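Local coordinates for agenet domain-containing protein (Arabidopsis thaliana, PDB 6IE4) that probably reads methylated histone H3 tails through its tandem Agenet domains, which belong to the SH3-like clan, at residues K91-V96 with T114-D119; S12-G17 with V73-L78. All blocks are in the same frame, centred on the assembly; numbering follows the deposited sequence.

Contact 1: residues K91-V96 with T114-D119; sequences KKKIVV and TEVLDD
Thr114, which meets Val96 through its backbone carbonyl, has its OG1 held by two groups elsewhere in the fold, Gln132 NE2 and Ser123 O. No hydrogen bond links 91-96 to 114-119, and the two segments meet mainly through methyl groups. The Val96 side chain sets both branches against one carbonyl: CG1 lies 3.7 Å from Thr114 O, and CG2 lies 3.9 Å from Thr114 O. CG1 stands anti to the Val96 backbone N (chi1 176°). This leaves CG2 beside that N, where it meets Val116 CG2 at 4.3 Å.

Val116 points toward the facing loop. Its CG2 comes within 3.5 Å of Ile94 O, a methyl resting against a carbonyl. Lys93 bends at chi2 and approaches Val116 tip to tip, with NZ 4.1 Å from Val116 CG1. That same NZ makes a weak hydrogen bond of 3.4 Å to Ile94 O, within its own segment. Ile94 is buried and packs on Phe122 and Phe142, which ties the loop to strands 121-126 and 140-142.

Most of the touching residues are exposed, so this is a surface contact. On the strand side, Thr114 and Glu115 both face Ser123, which makes a classic beta bulge near the end of strand 107-117.

Contact 2: residues S12-G17 with V73-L78; sequences SYLKPG and VDMSQL
Tyr13 meets Leu78 with the outer part of one ring edge and its hydroxyl. Its chi1 of 66° puts CG between the backbone N and the carbonyl carbon, and from CB the ring runs out toward strand 78-79. Leu14 CG lies 3.9 Å above the ring plane, over its centre. Further out, Tyr13 CE2 lies 4.5 Å from Leu78 CB, and Leu78 C sits at the ring edge, near its plane. At the tip, Tyr13 OH gives a weak hydrogen bond of 3.3 Å to Leu78 O. Trp146 packs edge-to-face with the same ring, and Pro80 touches it too.

Leu14 is buried and points toward the other segment. Its two methyls divide the work: CD1 meets Met75 CG at 4.1 Å, and CD2 meets Leu78 CD1 at 3.9 Å. Beyond this contact, Met75 packs on Ile41 and Pro42, while Leu78 packs on Cys52 and Val54.

The receiving turn is a 3-10 segment, 75-77, that leads into strand 78-79. Gln77 OE1 accepts a bond of 2.7 Å from Asp74 N, nearly straight at 169°, and Gln77 N bonds back to Asp74 O. A 3-10 turn before the last strand is a familiar feature of SH3-like barrels. A leucine in place of Tyr13 would probably leave Leu78 O without its hydroxyl mate and Trp146 without its ring partner.

The fit of the Leu14 and Leu78 methyls therefore probably holds the N-terminal loop to the barrel, and the long hydroxyl bond is likely to add little.

Overall arrangement
The two contacts lie on opposite sides of the chain's centre, with their own centres 34 Å apart and their nearest atoms about 23 Å apart. They do not touch. Contact 2 closes before contact 1 opens along the chain. Both reach the same antiparallel sheet, which joins the two halves where strand 32-40 pairs with strand 107-117. Segment 12-17 is tied to the first of these strands through Gly17 and Val38, and segment 114-119 sits at the end of the second. Contact 2 is the more buried, and contact 1 lies at the surface. Neither can be assigned to the histone-binding site from its geometry.

Contact 1: residues K91-V96 with T114-D119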
ATOM      1  N   LYS A  91      -3.824  17.595  -7.543  1.00 56.69           N
ATOM      2  CA  LYS A  91      -2.792  18.570  -7.857  1.00 51.69           C
ATOM      3  C   LYS A  91      -2.552  19.580  -6.745  1.00 50.56           C
ATOM      4  O   LYS A  91      -1.794  20.536  -6.957  1.00 46.00           O
ATOM      5  CB  LYS A  91      -3.209  19.343  -9.117  1.00 51.09           C
ATOM      6  CG  LYS A  91      -3.571  18.532 -10.362  1.00 58.08           C
ATOM      7  CD  LYS A  91      -2.462  18.559 -11.413  1.00 60.92           C
ATOM      8  CE  LYS A  91      -3.091  18.846 -12.789  1.00 64.74           C
ATOM      9  NZ  LYS A  91      -2.098  19.064 -13.896  1.00 58.46           N
ATOM     10  N   LYS A  92      -3.079  19.356  -5.544  1.00 45.93           N
ATOM     11  CA  LYS A  92      -2.758  20.291  -4.480  1.00 45.39           C
ATOM     12  C   LYS A  92      -1.314  20.089  -4.027  1.00 43.95           C
ATOM     13  O   LYS A  92      -0.652  19.113  -4.374  1.00 45.14           O
ATOM     14  CB  LYS A  92      -3.754  20.157  -3.318  1.00 48.26           C
ATOM     15  CG  LYS A  92      -3.287  19.333  -2.115  1.00 54.16           C
ATOM     16  CD  LYS A  92      -4.390  19.176  -1.029  1.00 56.80           C
ATOM     17  CE  LYS A  92      -4.027  18.075   0.018  1.00 54.86           C
ATOM     18  NZ  LYS A  92      -3.585  18.573   1.379  1.00 39.33           N
ATOM     19  N   LYS A  93      -0.810  21.067  -3.289  1.00 44.53           N
ATOM     20  CA  LYS A  93       0.581  21.059  -2.873  1.00 34.73           C
ATOM     21  C   LYS A  93       0.789  20.038  -1.764  1.00 38.49           C
ATOM     22  O   LYS A  93      -0.127  19.739  -0.991  1.00 42.22           O
ATOM     23  CB  LYS A  93       0.993  22.455  -2.400  1.00 35.50           C
ATOM     24  CG  LYS A  93       2.467  22.762  -2.542  1.00 49.99           C
ATOM     25  CD  LYS A  93       3.067  23.366  -1.270  1.00 54.05           C
ATOM     26  CE  LYS A  93       4.602  23.257  -1.278  1.00 43.44           C
ATOM     27  NZ  LYS A  93       5.168  23.314   0.115  1.00 42.38           N
ATOM     28  N   ILE A  94       2.001  19.490  -1.697  1.00 37.71           N
ATOM     29  CA  ILE A  94       2.417  18.621  -0.600  1.00 37.82           C
ATOM     30  C   ILE A  94       3.349  19.411   0.306  1.00 34.95           C
ATOM     31  O   ILE A  94       4.247  20.105  -0.179  1.00 36.63           O
ATOM     32  CB  ILE A  94       3.072  17.336  -1.124  1.00 32.65           C
ATOM     33  CG1 ILE A  94       2.070  16.632  -2.022  1.00 30.33           C
ATOM     34  CG2 ILE A  94       3.520  16.449   0.019  1.00 29.74           C
ATOM     35  CD1 ILE A  94       2.296  15.177  -2.142  1.00 34.60           C
ATOM     36  N   VAL A  95       3.107  19.341   1.613  1.00 31.46           N
ATOM     37  CA  VAL A  95       3.742  20.216   2.588  1.00 29.94           C
ATOM     38  C   VAL A  95       4.448  19.393   3.658  1.00 28.50           C
ATOM     39  O   VAL A  95       4.127  18.228   3.895  1.00 31.67           O
ATOM     40  CB  VAL A  95       2.702  21.166   3.217  1.00 32.57           C
ATOM     41  CG1 VAL A  95       1.884  21.788   2.125  1.00 33.48           C
ATOM     42  CG2 VAL A  95       1.789  20.401   4.182  1.00 30.60           C
ATOM     43  N   VAL A  96       5.428  20.010   4.308  1.00 28.17           N
ATOM     44  CA  VAL A  96       6.086  19.380   5.446  1.00 28.31           C
ATOM     45  C   VAL A  96       5.062  18.930   6.475  1.00 29.83           C
ATOM     46  O   VAL A  96       4.307  19.746   7.012  1.00 36.06           O
ATOM     47  CB  VAL A  96       7.128  20.312   6.080  1.00 26.33           C
ATOM     48  CG1 VAL A  96       7.731  19.672   7.316  1.00 23.28           C
ATOM     49  CG2 VAL A  96       8.201  20.615   5.071  1.00 35.49           C
ATOM     50  N   THR A 114       9.264  15.265   5.560  1.00 31.44           N
ATOM     51  CA  THR A 114      10.067  16.078   6.454  1.00 31.32           C
ATOM     52  C   THR A 114      10.702  17.253   5.747  1.00 35.04           C
ATOM     53  O   THR A 114      11.022  18.248   6.405  1.00 36.92           O
ATOM     54  CB  THR A 114      11.172  15.257   7.123  1.00 33.13           C
ATOM     55  OG1 THR A 114      11.935  14.577   6.126  1.00 35.62           O
ATOM     56  CG2 THR A 114      10.580  14.247   8.087  1.00 33.10           C
ATOM     57  N   GLU A 115      10.852  17.176   4.428  1.00 34.79           N
ATOM     58  CA  GLU A 115      11.489  18.232   3.664  1.00 38.45           C
ATOM     59  C   GLU A 115      10.831  18.334   2.294  1.00 37.96           C
ATOM     60  O   GLU A 115      10.528  17.311   1.669  1.00 37.24           O
ATOM     61  CB  GLU A 115      12.989  17.948   3.548  1.00 38.74           C
ATOM     62  CG  GLU A 115      13.802  18.999   2.837  1.00 46.51           C
ATOM     63  CD  GLU A 115      15.253  19.016   3.303  1.00 52.36           C
ATOM     64  OE1 GLU A 115      15.804  17.930   3.603  1.00 51.15           O
ATOM     65  OE2 GLU A 115      15.837  20.121   3.361  1.00 51.50           O
ATOM     66  N   VAL A 116      10.611  19.570   1.838  1.00 40.74           N
ATOM     67  CA  VAL A 116      10.130  19.865   0.490  1.00 36.20           C
ATOM     68  C   VAL A 116      11.300  20.480  -0.264  1.00 42.13           C
ATOM     69  O   VAL A 116      11.880  21.469   0.194  1.00 50.12           O
ATOM     70  CB  VAL A 116       8.924  20.824   0.517  1.00 35.75           C
ATOM     71  CG1 VAL A 116       8.765  21.535  -0.810  1.00 37.64           C
ATOM     72  CG2 VAL A 116       7.632  20.084   0.890  1.00 30.50           C
ATOM     73  N   LEU A 117      11.669  19.884  -1.398  1.00 43.36           N
ATOM     74  CA  LEU A 117      12.897  20.240  -2.100  1.00 44.13           C
ATOM     75  C   LEU A 117      12.588  21.029  -3.371  1.00 51.79           C
ATOM     76  O   LEU A 117      11.535  20.844  -3.991  1.00 53.64           O
ATOM     77  CB  LEU A 117      13.710  18.981  -2.449  1.00 44.90           C
ATOM     78  CG  LEU A 117      14.018  17.939  -1.357  1.00 41.75           C
ATOM     79  CD1 LEU A 117      14.275  16.560  -1.976  1.00 41.12           C
ATOM     80  CD2 LEU A 117      15.184  18.328  -0.482  1.00 43.48           C
ATOM     81  N   ASP A 118      13.548  21.871  -3.793  1.00 58.12           N
ATOM     82  CA  ASP A 118      13.302  22.878  -4.832  1.00 62.18           C
ATOM     83  C   ASP A 118      12.898  22.293  -6.173  1.00 56.64           C
ATOM     84  O   ASP A 118      12.454  23.050  -7.047  1.00 61.85           O
ATOM     85  CB  ASP A 118      14.542  23.740  -5.096  1.00 64.31           C
ATOM     86  CG  ASP A 118      15.010  24.499  -3.879  1.00 70.03           C
ATOM     87  OD1 ASP A 118      14.681  24.103  -2.740  1.00 64.58           O
ATOM     88  OD2 ASP A 118      15.708  25.513  -4.079  1.00 80.98           O
ATOM     89  N   ASP A 119      12.999  20.983  -6.348  1.00 52.00           N
ATOM     90  CA  ASP A 119      12.816  20.396  -7.665  1.00 58.70           C
ATOM     91  C   ASP A 119      11.675  19.389  -7.698  1.00 57.87           C
ATOM     92  O   ASP A 119      11.813  18.302  -8.275  1.00 55.68           O
ATOM     93  CB  ASP A 119      14.126  19.750  -8.108  1.00 56.23           C
ATOM     94  CG  ASP A 119      14.779  18.959  -7.000  1.00 56.18           C
ATOM     95  OD1 ASP A 119      14.868  19.489  -5.865  1.00 50.26           O
ATOM     96  OD2 ASP A 119      15.205  17.811  -7.272  1.00 60.00           O
TER

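Contact 2: residues S12-G17 with V73-L78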
ATOM      1  N   SER A  12     -19.414  -5.379   0.159  1.00 62.75           N
ATOM      2  CA  SER A  12     -19.419  -5.291  -1.296  1.00 65.79           C
ATOM      3  C   SER A  12     -18.046  -5.570  -1.904  1.00 66.01           C
ATOM      4  O   SER A  12     -17.941  -6.300  -2.895  1.00 68.03           O
ATOM      5  CB  SER A  12     -19.916  -3.913  -1.733  1.00 65.96           C
ATOM      6  OG  SER A  12     -19.546  -3.663  -3.080  1.00 68.75           O
ATOM      7  N   TYR A  13     -16.977  -5.008  -1.329  1.00 63.90           N
ATOM      8  CA  TYR A  13     -15.715  -4.930  -2.062  1.00 58.80           C
ATOM      9  C   TYR A  13     -14.934  -6.239  -2.049  1.00 59.78           C
ATOM     10  O   TYR A  13     -14.072  -6.437  -2.917  1.00 62.61           O
ATOM     11  CB  TYR A  13     -14.825  -3.796  -1.509  1.00 51.58           C
ATOM     12  CG  TYR A  13     -14.304  -3.961  -0.080  1.00 48.09           C
ATOM     13  CD1 TYR A  13     -15.142  -3.801   1.027  1.00 49.73           C
ATOM     14  CD2 TYR A  13     -12.964  -4.267   0.157  1.00 41.59           C
ATOM     15  CE1 TYR A  13     -14.650  -3.955   2.339  1.00 47.99           C
ATOM     16  CE2 TYR A  13     -12.471  -4.425   1.453  1.00 37.06           C
ATOM     17  CZ  TYR A  13     -13.310  -4.267   2.540  1.00 41.56           C
ATOM     18  OH  TYR A  13     -12.810  -4.429   3.826  1.00 39.61           O
ATOM     19  N   LEU A  14     -15.218  -7.130  -1.100  1.00 55.34           N
ATOM     20  CA  LEU A  14     -14.631  -8.464  -1.018  1.00 53.18           C
ATOM     21  C   LEU A  14     -15.164  -9.471  -2.030  1.00 54.31           C
ATOM     22  O   LEU A  14     -14.801 -10.642  -1.911  1.00 56.09           O
ATOM     23  CB  LEU A  14     -14.836  -9.006   0.390  1.00 51.87           C
ATOM     24  CG  LEU A  14     -14.162  -8.086   1.381  1.00 52.42           C
ATOM     25  CD1 LEU A  14     -14.613  -8.389   2.794  1.00 56.65           C
ATOM     26  CD2 LEU A  14     -12.688  -8.354   1.223  1.00 48.09           C
ATOM     27  N   LYS A  15     -15.981  -9.102  -3.006  1.00 54.53           N
ATOM     28  CA  LYS A  15     -16.435 -10.116  -3.950  1.00 56.16           C
ATOM     29  C   LYS A  15     -15.237 -10.679  -4.718  1.00 56.82           C
ATOM     30  O   LYS A  15     -14.305  -9.934  -5.054  1.00 57.49           O
ATOM     31  CB  LYS A  15     -17.481  -9.552  -4.917  1.00 55.93           C
ATOM     32  CG  LYS A  15     -18.931  -9.922  -4.553  1.00 66.04           C
ATOM     33  CD  LYS A  15     -19.678  -8.749  -3.905  1.00 73.36           C
ATOM     34  CE  LYS A  15     -20.806  -9.198  -2.964  1.00 69.75           C
ATOM     35  NZ  LYS A  15     -21.216  -8.103  -2.016  1.00 70.03           N
ATOM     36  N   PRO A  16     -15.197 -11.989  -4.973  1.00 57.61           N
ATOM     37  CA  PRO A  16     -14.074 -12.545  -5.735  1.00 49.31           C
ATOM     38  C   PRO A  16     -13.907 -11.816  -7.059  1.00 47.62           C
ATOM     39  O   PRO A  16     -14.882 -11.487  -7.739  1.00 47.37           O
ATOM     40  CB  PRO A  16     -14.476 -14.010  -5.943  1.00 46.80           C
ATOM     41  CG  PRO A  16     -15.428 -14.304  -4.858  1.00 48.83           C
ATOM     42  CD  PRO A  16     -16.160 -13.029  -4.568  1.00 51.54           C
ATOM     43  N   GLY A  17     -12.656 -11.545  -7.406  1.00 49.10           N
ATOM     44  CA  GLY A  17     -12.318 -10.782  -8.584  1.00 46.12           C
ATOM     45  C   GLY A  17     -12.018  -9.319  -8.344  1.00 45.59           C
ATOM     46  O   GLY A  17     -11.426  -8.676  -9.222  1.00 44.24           O
ATOM     47  N   VAL A  73      -5.573 -14.446   4.073  1.00 38.97           N
ATOM     48  CA  VAL A  73      -5.486 -13.396   5.079  1.00 41.33           C
ATOM     49  C   VAL A  73      -6.834 -13.283   5.780  1.00 40.78           C
ATOM     50  O   VAL A  73      -7.831 -13.868   5.360  1.00 41.44           O
ATOM     51  CB  VAL A  73      -5.080 -12.031   4.472  1.00 39.99           C
ATOM     52  CG1 VAL A  73      -3.622 -12.035   4.049  1.00 42.12           C
ATOM     53  CG2 VAL A  73      -5.966 -11.685   3.289  1.00 39.10           C
ATOM     54  N   ASP A  74      -6.856 -12.484   6.841  1.00 41.89           N
ATOM     55  CA  ASP A  74      -8.102 -12.095   7.479  1.00 45.00           C
ATOM     56  C   ASP A  74      -8.745 -10.976   6.672  1.00 39.02           C
ATOM     57  O   ASP A  74      -8.053 -10.163   6.056  1.00 34.99           O
ATOM     58  CB  ASP A  74      -7.828 -11.637   8.912  1.00 45.74           C
ATOM     59  CG  ASP A  74      -7.331 -12.765   9.798  1.00 49.36           C
ATOM     60  OD1 ASP A  74      -7.983 -13.827   9.812  1.00 51.58           O
ATOM     61  OD2 ASP A  74      -6.273 -12.604  10.452  1.00 51.50           O
ATOM     62  N   MET A  75     -10.084 -10.950   6.648  1.00 41.51           N
ATOM     63  CA  MET A  75     -10.749  -9.858   5.941  1.00 41.80           C
ATOM     64  C   MET A  75     -10.455  -8.487   6.530  1.00 39.03           C
ATOM     65  O   MET A  75     -10.686  -7.480   5.852  1.00 31.77           O
ATOM     66  CB  MET A  75     -12.261 -10.065   5.866  1.00 45.76           C
ATOM     67  CG  MET A  75     -12.677 -11.228   4.973  1.00 53.28           C
ATOM     68  SD  MET A  75     -14.311 -11.892   5.337  1.00 67.84           S
ATOM     69  CE  MET A  75     -14.283 -13.354   4.295  1.00 56.95           C
ATOM     70  N   SER A  76      -9.850  -8.419   7.710  1.00 40.08           N
ATOM     71  CA  SER A  76      -9.595  -7.137   8.333  1.00 36.05           C
ATOM     72  C   SER A  76      -8.261  -6.577   7.881  1.00 32.78           C
ATOM     73  O   SER A  76      -7.984  -5.396   8.098  1.00 35.60           O
ATOM     74  CB  SER A  76      -9.554  -7.295   9.844  1.00 34.49           C
ATOM     75  OG  SER A  76      -8.524  -8.216  10.171  1.00 38.19           O
ATOM     76  N   GLN A  77      -7.487  -7.376   7.165  1.00 32.11           N
ATOM     77  CA  GLN A  77      -6.260  -6.946   6.534  1.00 34.50           C
ATOM     78  C   GLN A  77      -6.499  -6.381   5.151  1.00 33.40           C
ATOM     79  O   GLN A  77      -5.534  -6.082   4.443  1.00 33.77           O
ATOM     80  CB  GLN A  77      -5.310  -8.133   6.426  1.00 34.88           C
ATOM     81  CG  GLN A  77      -5.272  -9.007   7.648  1.00 37.41           C
ATOM     82  CD  GLN A  77      -4.260 -10.124   7.516  1.00 42.63           C
ATOM     83  OE1 GLN A  77      -4.595 -11.301   7.656  1.00 45.94           O
ATOM     84  NE2 GLN A  77      -3.016  -9.761   7.240  1.00 44.99           N
ATOM     85  N   LEU A  78      -7.758  -6.207   4.764  1.00 30.65           N
ATOM     86  CA  LEU A  78      -8.126  -5.824   3.415  1.00 28.54           C
ATOM     87  C   LEU A  78      -8.913  -4.527   3.428  1.00 28.67           C
ATOM     88  O   LEU A  78      -9.592  -4.186   4.399  1.00 26.50           O
ATOM     89  CB  LEU A  78      -8.947  -6.900   2.742  1.00 28.88           C
ATOM     90  CG  LEU A  78      -8.131  -8.153   2.512  1.00 32.42           C
ATOM     91  CD1 LEU A  78      -8.890  -9.057   1.606  1.00 32.09           C
ATOM     92  CD2 LEU A  78      -6.747  -7.792   1.930  1.00 30.78           C
TER